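Local coordinates for protein DNA photolyase (Agrobacterium tumefaciens, PDB 4U63) that probably repairs ultraviolet-induced cyclobutane pyrimidine dimers in DNA with light energy, using a flavin-adenine dinucleotide and a methenyltetrahydrofolate antenna, at residues W117-D122 and L151-R156; F302-L307 and D393-S398. All blocks are in the same frame, centred on the assembly; numbering follows the deposited sequence.

Interaction 1: residues W117-D122 and L151-R156. With SO4 (sulfate ion), chain D; SO4 (sulfate ion), chain E.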
loop_
_atom_site.group_PDB
_atom_site.type_symbol
_atom_site.label_atom_id
_atom_site.label_comp_id
_atom_site.label_asym_id
_atom_site.label_seq_id
_atom_site.Cartn_x
_atom_site.Cartn_y
_atom_site.Cartn_z
ATOM N N TRP A 117 3.181 19.603 9.433
ATOM C CA TRP A 117 2.975 18.238 9.007
ATOM C C TRP A 117 3.156 18.085 7.503
ATOM O O TRP A 117 3.130 19.056 6.751
ATOM C CB TRP A 117 1.591 17.717 9.432
ATOM C CG TRP A 117 0.356 18.449 8.882
ATOM C CD1 TRP A 117 -0.100 18.455 7.583
ATOM C CD2 TRP A 117 -0.594 19.216 9.637
ATOM N NE1 TRP A 117 -1.261 19.197 7.491
ATOM C CE2 TRP A 117 -1.583 19.675 8.735
ATOM C CE3 TRP A 117 -0.698 19.573 10.990
ATOM C CZ2 TRP A 117 -2.665 20.469 9.144
ATOM C CZ3 TRP A 117 -1.773 20.359 11.397
ATOM C CH2 TRP A 117 -2.744 20.800 10.473
ATOM N N ASN A 118 3.358 16.846 7.087
ATOM C CA ASN A 118 3.366 16.506 5.683
ATOM C C ASN A 118 1.955 16.199 5.234
ATOM O O ASN A 118 1.221 15.462 5.905
ATOM C CB ASN A 118 4.295 15.330 5.438
ATOM C CG ASN A 118 5.735 15.701 5.695
ATOM O OD1 ASN A 118 6.239 16.665 5.115
ATOM N ND2 ASN A 118 6.399 14.970 6.569
ATOM N N ARG A 119 1.585 16.773 4.096
ATOM C CA ARG A 119 0.251 16.592 3.539
ATOM C C ARG A 119 -0.023 15.118 3.292
ATOM O O ARG A 119 0.896 14.342 2.950
ATOM C CB ARG A 119 0.108 17.354 2.223
ATOM C CG ARG A 119 0.130 18.845 2.390
ATOM C CD ARG A 119 0.276 19.543 1.057
ATOM N NE ARG A 119 0.580 20.951 1.265
ATOM C CZ ARG A 119 1.160 21.747 0.373
ATOM N NH1 ARG A 119 1.526 21.292 -0.831
ATOM N NH2 ARG A 119 1.383 23.019 0.690
ATOM N N ARG A 120 -1.274 14.743 3.507
ATOM C CA ARG A 120 -1.773 13.419 3.171
ATOM C C ARG A 120 -2.894 13.667 2.202
ATOM O O ARG A 120 -3.702 14.566 2.397
ATOM C CB ARG A 120 -2.227 12.635 4.403
ATOM C CG ARG A 120 -3.291 13.300 5.252
ATOM C CD ARG A 120 -3.497 12.532 6.537
ATOM N NE ARG A 120 -4.287 13.286 7.507
ATOM C CZ ARG A 120 -4.642 12.837 8.711
ATOM N NH1 ARG A 120 -4.283 11.622 9.116
ATOM N NH2 ARG A 120 -5.359 13.611 9.521
ATOM N N TYR A 121 -2.939 12.870 1.151
ATOM C CA TYR A 121 -3.755 13.203 0.002
ATOM C C TYR A 121 -5.001 12.349 -0.157
ATOM O O TYR A 121 -5.753 12.557 -1.089
ATOM C CB TYR A 121 -2.901 13.165 -1.248
ATOM C CG TYR A 121 -1.842 14.251 -1.292
ATOM C CD1 TYR A 121 -0.586 14.048 -0.744
ATOM C CD2 TYR A 121 -2.091 15.469 -1.894
ATOM C CE1 TYR A 121 0.391 15.027 -0.788
ATOM C CE2 TYR A 121 -1.126 16.460 -1.938
ATOM C CZ TYR A 121 0.118 16.229 -1.385
ATOM O OH TYR A 121 1.087 17.195 -1.430
ATOM N N ASP A 122 -5.214 11.394 0.744
ATOM C CA ASP A 122 -6.506 10.729 0.832
ATOM C C ASP A 122 -7.536 11.783 1.258
ATOM O O ASP A 122 -7.299 12.525 2.215
ATOM C CB ASP A 122 -6.480 9.541 1.800
ATOM C CG ASP A 122 -6.158 9.940 3.221
ATOM O OD1 ASP A 122 -4.987 10.264 3.510
ATOM O OD2 ASP A 122 -7.077 9.919 4.059
ATOM N N LEU A 151 4.536 12.594 -6.140
ATOM C CA LEU A 151 5.286 13.336 -7.152
ATOM C C LEU A 151 4.483 14.475 -7.755
ATOM O O LEU A 151 5.059 15.491 -8.161
ATOM C CB LEU A 151 5.711 12.397 -8.281
ATOM C CG LEU A 151 6.668 11.267 -7.917
ATOM C CD1 LEU A 151 6.859 10.348 -9.108
ATOM C CD2 LEU A 151 7.988 11.842 -7.450
ATOM N N HIS A 152 3.165 14.314 -7.825
ATOM C CA HIS A 152 2.292 15.347 -8.429
ATOM C C HIS A 152 1.304 15.858 -7.397
ATOM O O HIS A 152 1.123 15.249 -6.342
ATOM C CB HIS A 152 1.577 14.792 -9.676
ATOM C CG HIS A 152 0.256 14.146 -9.394
ATOM N ND1 HIS A 152 0.145 12.921 -8.780
ATOM C CD2 HIS A 152 -1.013 14.552 -9.650
ATOM C CE1 HIS A 152 -1.128 12.599 -8.658
ATOM N NE2 HIS A 152 -1.852 13.570 -9.179
ATOM N N GLU A 153 0.666 16.980 -7.722
ATOM C CA GLU A 153 -0.340 17.594 -6.878
ATOM C C GLU A 153 -1.696 17.283 -7.509
ATOM O O GLU A 153 -2.020 17.850 -8.534
ATOM C CB GLU A 153 -0.104 19.108 -6.779
ATOM C CG GLU A 153 0.905 19.527 -5.709
ATOM C CD GLU A 153 0.351 19.460 -4.273
ATOM O OE1 GLU A 153 -0.819 19.831 -4.045
ATOM O OE2 GLU A 153 1.088 19.052 -3.359
ATOM N N PRO A 154 -2.470 16.344 -6.912
ATOM C CA PRO A 154 -3.705 15.948 -7.605
ATOM C C PRO A 154 -4.722 17.061 -7.799
ATOM O O PRO A 154 -5.476 17.007 -8.753
ATOM C CB PRO A 154 -4.298 14.837 -6.720
ATOM C CG PRO A 154 -3.529 14.845 -5.458
ATOM C CD PRO A 154 -2.217 15.509 -5.716
ATOM N N SER A 155 -4.725 18.059 -6.916
ATOM C CA SER A 155 -5.695 19.146 -7.020
ATOM C C SER A 155 -5.312 20.192 -8.069
ATOM O O SER A 155 -6.128 21.033 -8.417
ATOM C CB SER A 155 -5.891 19.830 -5.665
ATOM O OG SER A 155 -4.759 20.592 -5.301
ATOM N N ARG A 156 -4.082 20.147 -8.561
ATOM C CA ARG A 156 -3.603 21.121 -9.539
ATOM C C ARG A 156 -3.367 20.546 -10.935
ATOM O O ARG A 156 -3.576 21.233 -11.926
ATOM C CB ARG A 156 -2.314 21.757 -9.023
ATOM C CG ARG A 156 -2.452 22.434 -7.662
ATOM C CD ARG A 156 -1.157 23.134 -7.279
ATOM N NE ARG A 156 -1.038 23.334 -5.831
ATOM C CZ ARG A 156 0.114 23.452 -5.159
ATOM N NH1 ARG A 156 1.293 23.386 -5.784
ATOM N NH2 ARG A 156 0.093 23.630 -3.838
HETATM S S SO4 D . 3.320 24.499 -2.043
HETATM O O1 SO4 D . 2.219 24.833 -1.121
HETATM O O2 SO4 D . 4.538 25.230 -1.640
HETATM O O3 SO4 D . 2.939 24.908 -3.408
HETATM O O4 SO4 D . 3.585 23.043 -2.020
HETATM S S SO4 E . -0.159 25.327 3.878
HETATM O O1 SO4 E . -1.044 26.504 3.954
HETATM O O2 SO4 E . 1.053 25.519 4.691
HETATM O O3 SO4 E . -0.924 24.163 4.374
HETATM O O4 SO4 E . 0.254 25.113 2.476
#

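Interaction 2: residues F302-L307 and D393-S398. With FAD (flavin-adenine dinucleotide), chain C.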
loop_
_atom_site.group_PDB
_atom_site.type_symbol
_atom_site.label_atom_id
_atom_site.label_comp_id
_atom_site.label_asym_id
_atom_site.label_seq_id
_atom_site.Cartn_x
_atom_site.Cartn_y
_atom_site.Cartn_z
ATOM N N PHE A 302 -1.296 7.759 -10.098
ATOM C CA PHE A 302 -2.564 7.768 -10.803
ATOM C C PHE A 302 -3.703 7.318 -9.889
ATOM O O PHE A 302 -4.794 7.888 -9.930
ATOM C CB PHE A 302 -2.469 6.884 -12.044
ATOM C CG PHE A 302 -3.659 6.964 -12.951
ATOM C CD1 PHE A 302 -4.132 8.195 -13.410
ATOM C CD2 PHE A 302 -4.299 5.792 -13.396
ATOM C CE1 PHE A 302 -5.235 8.262 -14.262
ATOM C CE2 PHE A 302 -5.387 5.862 -14.253
ATOM C CZ PHE A 302 -5.859 7.102 -14.685
ATOM N N CYS A 303 -3.451 6.300 -9.063
ATOM C CA CYS A 303 -4.468 5.846 -8.101
ATOM C C CYS A 303 -4.884 6.981 -7.157
ATOM O O CYS A 303 -6.083 7.163 -6.877
ATOM C CB CYS A 303 -3.972 4.631 -7.318
ATOM S SG CYS A 303 -3.821 3.135 -8.324
ATOM N N TYR A 304 -3.901 7.750 -6.674
ATOM C CA TYR A 304 -4.183 8.913 -5.825
ATOM C C TYR A 304 -4.925 10.021 -6.592
ATOM O O TYR A 304 -5.779 10.698 -6.025
ATOM C CB TYR A 304 -2.908 9.440 -5.152
ATOM C CG TYR A 304 -2.602 8.721 -3.862
ATOM C CD1 TYR A 304 -3.135 9.167 -2.660
ATOM C CD2 TYR A 304 -1.799 7.585 -3.837
ATOM C CE1 TYR A 304 -2.879 8.512 -1.475
ATOM C CE2 TYR A 304 -1.538 6.926 -2.649
ATOM C CZ TYR A 304 -2.076 7.402 -1.474
ATOM O OH TYR A 304 -1.844 6.775 -0.286
ATOM N N HIS A 305 -4.594 10.192 -7.872
ATOM C CA HIS A 305 -5.309 11.153 -8.731
ATOM C C HIS A 305 -6.791 10.810 -8.809
ATOM O O HIS A 305 -7.666 11.678 -8.657
ATOM C CB HIS A 305 -4.687 11.159 -10.130
ATOM C CG HIS A 305 -5.062 12.341 -10.942
ATOM N ND1 HIS A 305 -4.486 13.577 -10.767
ATOM C CD2 HIS A 305 -5.966 12.485 -11.931
ATOM C CE1 HIS A 305 -5.021 14.436 -11.609
ATOM N NE2 HIS A 305 -5.912 13.795 -12.335
ATOM N N LEU A 306 -7.067 9.535 -9.061
ATOM C CA LEU A 306 -8.437 9.043 -9.166
ATOM C C LEU A 306 -9.186 9.163 -7.840
ATOM O O LEU A 306 -10.354 9.554 -7.821
ATOM C CB LEU A 306 -8.445 7.586 -9.656
ATOM C CG LEU A 306 -7.943 7.345 -11.084
ATOM C CD1 LEU A 306 -8.036 5.871 -11.398
ATOM C CD2 LEU A 306 -8.707 8.147 -12.127
ATOM N N LEU A 307 -8.519 8.841 -6.733
ATOM C CA LEU A 307 -9.135 8.984 -5.406
ATOM C C LEU A 307 -9.482 10.443 -5.090
ATOM O O LEU A 307 -10.564 10.738 -4.558
ATOM C CB LEU A 307 -8.233 8.409 -4.317
ATOM C CG LEU A 307 -8.797 8.451 -2.896
ATOM C CD1 LEU A 307 -10.044 7.576 -2.760
ATOM C CD2 LEU A 307 -7.737 8.035 -1.898
ATOM N N ASP A 393 0.935 -3.332 2.779
ATOM C CA ASP A 393 0.936 -2.148 1.886
ATOM C C ASP A 393 -0.435 -1.553 1.610
ATOM O O ASP A 393 -0.554 -0.675 0.740
ATOM C CB ASP A 393 1.697 -2.425 0.552
ATOM C CG ASP A 393 0.984 -3.416 -0.385
ATOM O OD1 ASP A 393 -0.238 -3.677 -0.269
ATOM O OD2 ASP A 393 1.680 -3.956 -1.267
ATOM N N ALA A 394 -1.464 -1.992 2.350
ATOM C CA ALA A 394 -2.817 -1.502 2.117
ATOM C C ALA A 394 -2.822 0.011 1.971
ATOM O O ALA A 394 -2.353 0.736 2.861
ATOM C CB ALA A 394 -3.753 -1.930 3.230
ATOM N N ASP A 395 -3.371 0.480 0.851
ATOM C CA ASP A 395 -3.372 1.895 0.522
ATOM C C ASP A 395 -4.784 2.310 0.099
ATOM O O ASP A 395 -5.408 1.622 -0.714
ATOM C CB ASP A 395 -2.338 2.163 -0.573
ATOM C CG ASP A 395 -2.201 3.615 -0.883
ATOM O OD1 ASP A 395 -3.057 4.126 -1.643
ATOM O OD2 ASP A 395 -1.252 4.247 -0.343
ATOM N N PRO A 396 -5.298 3.427 0.648
ATOM C CA PRO A 396 -6.696 3.805 0.364
ATOM C C PRO A 396 -6.969 4.173 -1.103
ATOM O O PRO A 396 -8.110 4.117 -1.547
ATOM C CB PRO A 396 -6.919 5.015 1.278
ATOM C CG PRO A 396 -5.561 5.591 1.466
ATOM C CD PRO A 396 -4.633 4.428 1.508
ATOM N N ALA A 397 -5.931 4.547 -1.844
ATOM C CA ALA A 397 -6.072 4.840 -3.258
ATOM C C ALA A 397 -5.798 3.601 -4.101
ATOM O O ALA A 397 -6.605 3.229 -4.944
ATOM C CB ALA A 397 -5.134 5.950 -3.643
ATOM N N SER A 398 -4.660 2.947 -3.872
ATOM C CA SER A 398 -4.256 1.856 -4.765
ATOM C C SER A 398 -5.100 0.601 -4.644
ATOM O O SER A 398 -5.379 -0.051 -5.641
ATOM C CB SER A 398 -2.788 1.513 -4.572
ATOM O OG SER A 398 -1.982 2.642 -4.797
HETATM P PA FAD C . 7.034 -2.905 -7.893
HETATM O O1A FAD C . 6.742 -3.703 -9.123
HETATM O O2A FAD C . 8.429 -2.885 -7.363
HETATM O O5B FAD C . 6.477 -1.426 -8.173
HETATM C C5B FAD C . 7.013 -0.272 -7.515
HETATM C C4B FAD C . 5.927 0.541 -6.826
HETATM O O4B FAD C . 4.955 1.007 -7.760
HETATM C C3B FAD C . 5.146 -0.243 -5.796
HETATM O O3B FAD C . 5.857 -0.362 -4.553
HETATM C C2B FAD C . 3.866 0.558 -5.703
HETATM O O2B FAD C . 4.014 1.691 -4.845
HETATM C C1B FAD C . 3.669 1.036 -7.120
HETATM N N9A FAD C . 2.760 0.187 -7.922
HETATM C C8A FAD C . 3.123 -0.853 -8.693
HETATM N N7A FAD C . 2.057 -1.393 -9.318
HETATM C C5A FAD C . 0.973 -0.672 -8.960
HETATM C C6A FAD C . -0.460 -0.726 -9.262
HETATM N N6A FAD C . -0.942 -1.669 -10.096
HETATM N N1A FAD C . -1.252 0.197 -8.671
HETATM C C2A FAD C . -0.760 1.133 -7.827
HETATM N N3A FAD C . 0.549 1.231 -7.514
HETATM C C4A FAD C . 1.439 0.367 -8.041
HETATM N N1 FAD C . -0.600 -1.498 -4.163
HETATM C C2 FAD C . -0.425 -0.855 -2.987
HETATM O O2 FAD C . 0.611 -0.164 -2.862
HETATM N N3 FAD C . -1.328 -0.943 -1.978
HETATM C C4 FAD C . -2.464 -1.679 -2.089
HETATM O O4 FAD C . -3.306 -1.745 -1.156
HETATM C C4X FAD C . -2.712 -2.416 -3.344
HETATM N N5 FAD C . -3.809 -3.204 -3.545
HETATM C C5X FAD C . -4.005 -3.845 -4.734
HETATM C C6 FAD C . -5.135 -4.623 -4.952
HETATM C C7 FAD C . -5.338 -5.294 -6.161
HETATM C C7M FAD C . -6.574 -6.138 -6.378
HETATM C C8 FAD C . -4.331 -5.185 -7.239
HETATM C C8M FAD C . -4.500 -5.883 -8.571
HETATM C C9 FAD C . -3.213 -4.421 -7.031
HETATM C C9A FAD C . -2.993 -3.737 -5.832
HETATM N N10 FAD C . -1.822 -2.949 -5.623
HETATM C C10 FAD C . -1.673 -2.280 -4.396
HETATM C "C1'" FAD C . -0.818 -2.741 -6.673
HETATM C "C2'" FAD C . 0.376 -3.664 -6.775
HETATM O "O2'" FAD C . -0.078 -5.020 -6.851
HETATM C "C3'" FAD C . 1.353 -3.468 -5.632
HETATM O "O3'" FAD C . 1.746 -2.102 -5.529
HETATM C "C4'" FAD C . 2.582 -4.343 -5.876
HETATM O "O4'" FAD C . 2.210 -5.714 -5.756
HETATM C "C5'" FAD C . 3.654 -4.001 -4.861
HETATM O "O5'" FAD C . 4.833 -4.801 -5.038
HETATM P P FAD C . 6.230 -4.060 -5.323
HETATM O O1P FAD C . 7.295 -5.098 -5.384
HETATM O O2P FAD C . 6.449 -2.957 -4.326
HETATM O O3P FAD C . 5.976 -3.420 -6.775
#

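Interaction 1: residues W117-D122 and L151-R156
At the carboxyl end of a strand in the parallel sheet of the photolyase alpha/beta domain, Arg119 and Tyr121 meet Glu153 of the loop that follows the neighbouring strand 142-146. The Glu153 carboxylate is the hub. Its OE2 accepts a hydrogen bond from Tyr121 OH at 2.7 Å, taken on the syn side but 32° out of the carboxylate plane, at the edge of the phenol ring. The same oxygen receives a weak, bent bond from Arg119 NH1 at 3.4 Å, part of a salt bridge in which guanidinium and carboxylate stand almost perpendicular. A bend in the Glu153 chain at chi2 (-76°) turns the carboxylate back toward both donors.

Strand 114-118 runs between 27-31 and 142-146 in this five-stranded sheet; Asp122 caps the next helix, 123-138, and the contact lies beside this strand-to-helix turn. There Pro154 CD packs against Tyr121 CD2 at 3.8 Å, the two side chains crossing at about a right angle.

Further out, Arg119 and Arg156 grip a sulfate ion, probably from the crystallisation liquor, which together with the carboxylate probably offsets the positive charge gathered here. Arg119, extended from CG to NE, presents the edge of its guanidinium: NH2 gives O1 of this ion a nearly straight bond of 2.7 Å (167°), and NH1 reaches O4 at 3.0 Å. Both terminal nitrogens of Arg156 converge on O3, NH2 at 3.1 Å. Arg119 NH2 also donates to O4 of a second sulfate at 3.0 Å, while Arg119 NE is bonded to Ser145 OG.

Interaction 2: residues F302-L307 and D393-S398
Over one face of the Tyr304 ring sits the methyl group of Ala397, in a CH-pi contact with CB 3.6 Å from the ring centroid and only 8° off the normal. The Asp395 carboxylate approaches the hydroxyl end of the ring obliquely, its plane turned 77° from that of the phenol. Tyr304 OH donates to Asp395 OD2 in a short bond of 2.6 Å, on the syn side and somewhat out of the carboxylate plane.

The other carboxylate oxygen serves the backbone. Asp395 OD1 accepts from Ala397 N at 2.9 Å and from Ser398 N at 3.0 Å, the two donors arriving from opposite faces of the carboxylate plane. Asp395 caps the start of helix 398-407 with its CG swung opposite the backbone N (chi1 -175°), which carries the carboxylate forward to the turn. Three hydrogen bonds thus hold this buried carboxylate.

These residues belong to the FAD-binding domain, where helix 287-309 packs on the turn into helix 398-407 beside the flavin. The loop reads the polar edge of the isoalloxazine with main-chain atoms: FAD N3 donates to Asp393 O at 2.8 Å, and Asp395 N donates to FAD O4 at 3.0 Å. Tyr304 is therefore a second-shell residue, bonded to the side chain of Asp395, whose backbone N binds the flavin.

The Ala397 methyl is also wedged against Leu307 CD2, 3.8 Å away, and against the helix backbone at Cys303. Cys303 SG and Ser398 OG both lie against C2A of the adenine, with Ser398 OG 3.6 Å from it.

In the fold
Interaction 1, in the alpha/beta domain, and interaction 2, beside the flavin in the FAD-binding domain, have centres 12 Å apart and touch each other. His152 NE2 and His305 ND1 are 3.1 Å apart, a probable hydrogen bond, while the other ring nitrogen of His152 is bonded to Glu301 on the same helix as His305. Packing adds to this: Asp122 CA lies 4.0 Å from Leu307 CD2, and Asp122 CB lies 4.1 Å from Pro396 CG. The second contact supplies five residues of the FAD pocket, whereas the Tyr121 side chain of the first is about 14 Å from FAD between nearest atoms.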